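Local coordinates for 4-hydroxy-tetrahydrodipicolinate synthase (Methylacidiphilum fumariolicum SolV, PDB 6T3T), which probably catalyses the condensation of pyruvate with aspartate beta-semialdehyde to 4-hydroxy-tetrahydrodipicolinate, a step of lysine biosynthesis by the diaminopimelate pathway, at residues Glu29-Asn34 against Val206-Phe211. Sequence-based numbering, arbitrary orientation.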
ATOM      1  N   GLU A  29      11.718 -38.308   8.090  1.00 23.82           N
ATOM      2  CA  GLU A  29      11.007 -39.407   8.741  1.00 20.01           C
ATOM      3  C   GLU A  29       9.901 -38.893   9.654  1.00 23.54           C
ATOM      4  O   GLU A  29       8.819 -39.481   9.714  1.00 20.46           O
ATOM      5  CB  GLU A  29      11.978 -40.284   9.522  1.00 16.48           C
ATOM      6  CG  GLU A  29      12.998 -41.017   8.636  1.00 22.53           C
ATOM      7  CD  GLU A  29      12.366 -42.033   7.661  1.00 24.64           C
ATOM      8  OE1 GLU A  29      11.193 -42.447   7.847  1.00 24.55           O
ATOM      9  OE2 GLU A  29      13.069 -42.447   6.712  1.00 26.53           O
ATOM     10  N   HIS A  30      10.165 -37.822  10.404  1.00 21.28           N
ATOM     11  CA  HIS A  30       9.123 -37.271  11.272  1.00 22.75           C
ATOM     12  C   HIS A  30       7.921 -36.811  10.447  1.00 19.70           C
ATOM     13  O   HIS A  30       6.772 -36.968  10.878  1.00 17.86           O
ATOM     14  CB  HIS A  30       9.700 -36.129  12.132  1.00 18.22           C
ATOM     15  CG  HIS A  30       8.826 -35.733  13.292  1.00 31.17           C
ATOM     16  ND1 HIS A  30       8.407 -36.630  14.259  1.00 31.86           N
ATOM     17  CD2 HIS A  30       8.297 -34.532  13.646  1.00 29.55           C
ATOM     18  CE1 HIS A  30       7.652 -36.002  15.145  1.00 29.83           C
ATOM     19  NE2 HIS A  30       7.560 -34.732  14.791  1.00 27.53           N
ATOM     20  N   GLN A  31       8.166 -36.269   9.239  1.00 17.84           N
ATOM     21  CA  GLN A  31       7.058 -35.884   8.363  1.00 16.65           C
ATOM     22  C   GLN A  31       6.248 -37.113   7.935  1.00 17.78           C
ATOM     23  O   GLN A  31       5.020 -37.136   8.072  1.00 13.74           O
ATOM     24  CB  GLN A  31       7.569 -35.124   7.131  1.00 15.42           C
ATOM     25  CG  GLN A  31       8.293 -33.762   7.416  1.00 17.95           C
ATOM     26  CD  GLN A  31       7.400 -32.787   8.173  1.00 18.60           C
ATOM     27  OE1 GLN A  31       6.329 -32.407   7.691  1.00 20.03           O
ATOM     28  NE2 GLN A  31       7.792 -32.452   9.394  1.00 19.52           N
ATOM     29  N   ILE A  32       6.929 -38.144   7.422  1.00 18.33           N
ATOM     30  CA  ILE A  32       6.260 -39.347   6.915  1.00 16.32           C
ATOM     31  C   ILE A  32       5.439 -40.021   8.010  1.00 19.64           C
ATOM     32  O   ILE A  32       4.402 -40.637   7.741  1.00 20.97           O
ATOM     33  CB  ILE A  32       7.306 -40.325   6.342  1.00 20.08           C
ATOM     34  CG1 ILE A  32       7.967 -39.742   5.100  1.00 20.05           C
ATOM     35  CG2 ILE A  32       6.682 -41.713   6.080  1.00 15.57           C
ATOM     36  CD1 ILE A  32       9.262 -40.438   4.735  1.00 16.81           C
ATOM     37  N   GLU A  33       5.927 -39.971   9.250  1.00 16.34           N
ATOM     38  CA  GLU A  33       5.263 -40.625  10.377  1.00 23.71           C
ATOM     39  C   GLU A  33       4.049 -39.865  10.867  1.00 17.91           C
ATOM     40  O   GLU A  33       3.355 -40.347  11.766  1.00 19.77           O
ATOM     41  CB  GLU A  33       6.234 -40.769  11.569  1.00 19.27           C
ATOM     42  CG  GLU A  33       7.321 -41.838  11.430  1.00 27.38           C
ATOM     43  CD  GLU A  33       8.469 -41.571  12.417  1.00 37.92           C
ATOM     44  OE1 GLU A  33       8.348 -40.585  13.195  1.00 32.34           O
ATOM     45  OE2 GLU A  33       9.495 -42.300  12.391  1.00 42.08           O
ATOM     46  N   ASN A  34       3.798 -38.677  10.330  1.00 18.29           N
ATOM     47  CA  ASN A  34       2.787 -37.816  10.898  1.00 19.43           C
ATOM     48  C   ASN A  34       1.833 -37.293   9.849  1.00 17.91           C
ATOM     49  O   ASN A  34       1.394 -36.142   9.902  1.00 20.02           O
ATOM     50  CB  ASN A  34       3.465 -36.701  11.686  1.00 20.76           C
ATOM     51  CG  ASN A  34       3.898 -37.182  13.049  1.00 19.78           C
ATOM     52  OD1 ASN A  34       3.057 -37.524  13.879  1.00 26.33           O
ATOM     53  ND2 ASN A  34       5.188 -37.280  13.267  1.00 20.64           N
ATOM     54  N   VAL A 206       4.638 -24.087   6.404  1.00 16.35           N
ATOM     55  CA  VAL A 206       5.851 -23.917   7.189  1.00 16.95           C
ATOM     56  C   VAL A 206       5.706 -24.547   8.554  1.00 15.16           C
ATOM     57  O   VAL A 206       6.620 -25.223   9.014  1.00 13.07           O
ATOM     58  CB  VAL A 206       6.205 -22.424   7.338  1.00 15.26           C
ATOM     59  CG1 VAL A 206       7.436 -22.259   8.275  1.00 12.54           C
ATOM     60  CG2 VAL A 206       6.433 -21.787   5.988  1.00 15.07           C
ATOM     61  N   ALA A 207       4.554 -24.313   9.215  1.00 13.63           N
ATOM     62  CA  ALA A 207       4.375 -24.773  10.591  1.00 17.69           C
ATOM     63  C   ALA A 207       4.496 -26.287  10.705  1.00 16.07           C
ATOM     64  O   ALA A 207       4.913 -26.786  11.751  1.00 13.75           O
ATOM     65  CB  ALA A 207       3.007 -24.350  11.132  1.00 13.62           C
ATOM     66  N   SER A 208       4.141 -27.022   9.639  1.00 15.73           N
ATOM     67  CA  SER A 208       4.174 -28.475   9.660  1.00 16.38           C
ATOM     68  C   SER A 208       5.579 -29.035   9.844  1.00 16.49           C
ATOM     69  O   SER A 208       5.699 -30.225  10.138  1.00 15.95           O
ATOM     70  CB  SER A 208       3.559 -29.028   8.374  1.00 17.74           C
ATOM     71  OG  SER A 208       4.234 -28.553   7.216  1.00 15.50           O
ATOM     72  N   ASN A 209       6.621 -28.209   9.661  1.00 14.34           N
ATOM     73  CA  ASN A 209       7.993 -28.581  10.005  1.00 16.81           C
ATOM     74  C   ASN A 209       8.104 -28.956  11.470  1.00 18.88           C
ATOM     75  O   ASN A 209       8.891 -29.838  11.847  1.00 12.62           O
ATOM     76  CB  ASN A 209       8.943 -27.417   9.739  1.00 13.34           C
ATOM     77  CG  ASN A 209       9.420 -27.354   8.323  1.00 16.46           C
ATOM     78  OD1 ASN A 209      10.234 -28.175   7.886  1.00 14.33           O
ATOM     79  ND2 ASN A 209       8.921 -26.361   7.579  1.00 15.79           N
ATOM     80  N   LEU A 210       7.359 -28.244  12.308  1.00 14.74           N
ATOM     81  CA  LEU A 210       7.376 -28.393  13.747  1.00 16.71           C
ATOM     82  C   LEU A 210       6.266 -29.296  14.237  1.00 19.39           C
ATOM     83  O   LEU A 210       6.515 -30.179  15.065  1.00 20.10           O
ATOM     84  CB  LEU A 210       7.236 -27.023  14.413  1.00 18.55           C
ATOM     85  CG  LEU A 210       8.409 -26.044  14.315  1.00 19.21           C
ATOM     86  CD1 LEU A 210       7.915 -24.648  14.693  1.00 14.09           C
ATOM     87  CD2 LEU A 210       9.610 -26.475  15.220  1.00 14.02           C
ATOM     88  N   PHE A 211       5.057 -29.111  13.701  1.00 16.12           N
ATOM     89  CA  PHE A 211       3.854 -29.805  14.164  1.00 16.08           C
ATOM     90  C   PHE A 211       3.147 -30.415  12.960  1.00 16.54           C
ATOM     91  O   PHE A 211       2.055 -29.976  12.573  1.00 17.12           O
ATOM     92  CB  PHE A 211       2.940 -28.856  14.941  1.00 17.74           C
ATOM     93  CG  PHE A 211       3.592 -28.262  16.155  1.00 20.76           C
ATOM     94  CD1 PHE A 211       3.768 -29.023  17.302  1.00 19.25           C
ATOM     95  CD2 PHE A 211       4.054 -26.947  16.140  1.00 19.12           C
ATOM     96  CE1 PHE A 211       4.382 -28.486  18.438  1.00 26.74           C
ATOM     97  CE2 PHE A 211       4.698 -26.395  17.269  1.00 20.54           C
ATOM     98  CZ  PHE A 211       4.848 -27.176  18.431  1.00 21.73           C
TER
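Gln31 reaches the backbone of Ser208 with CG anti to its own carbonyl carbon, beside the backbone N (chi1 -63°); the chain then bends at chi2, which carries the carboxamide across to the 206-211 turn. There NE2 donates to Ser208 O at 3.1 Å, with an N-H...O angle of 150°. The acceptor lies nearly in the Gln31 amide plane, whereas the donor is tilted 25° from the carbonyl plane of Ser208. Gln31 OE1, a second acceptor only 3.3 Å from Ser208 O, accepts instead from Thr8 OG1, so both ends of the amide are engaged and its flip is fixed. Thr8 OG1 is also hydrogen-bonded to Ser208 OG, which closes a small polar network in this buried place. With an alanine here in place of Gln31, Ser208 O is likely to lose its side-chain donor and Thr8 one partner, and a gap would probably open beside the turn. Asn209 turns its CB away from the helix, and its ND2 donates to Val206 O at 2.9 Å, in the carbonyl plane on a lone pair, and also to Ala9 O. Its side chain lies about 4 Å from that of Thr45, a predicted pyruvate-binding residue, so the turn borders the probable active site of this TIM barrel. On the other segment, Asn34 ND2 donates to His30 O at 2.9 Å and lies over one face of the His30 ring, toward its rim. Pro212, opening helix 212-223, packs against His30, Gln31 and Asn34. The contact thus ties the C-terminal end of helix 21-32, which follows the first barrel strand 5-9, to the turn between the eighth strand 202-205 and helix 212-223, where the barrel closes.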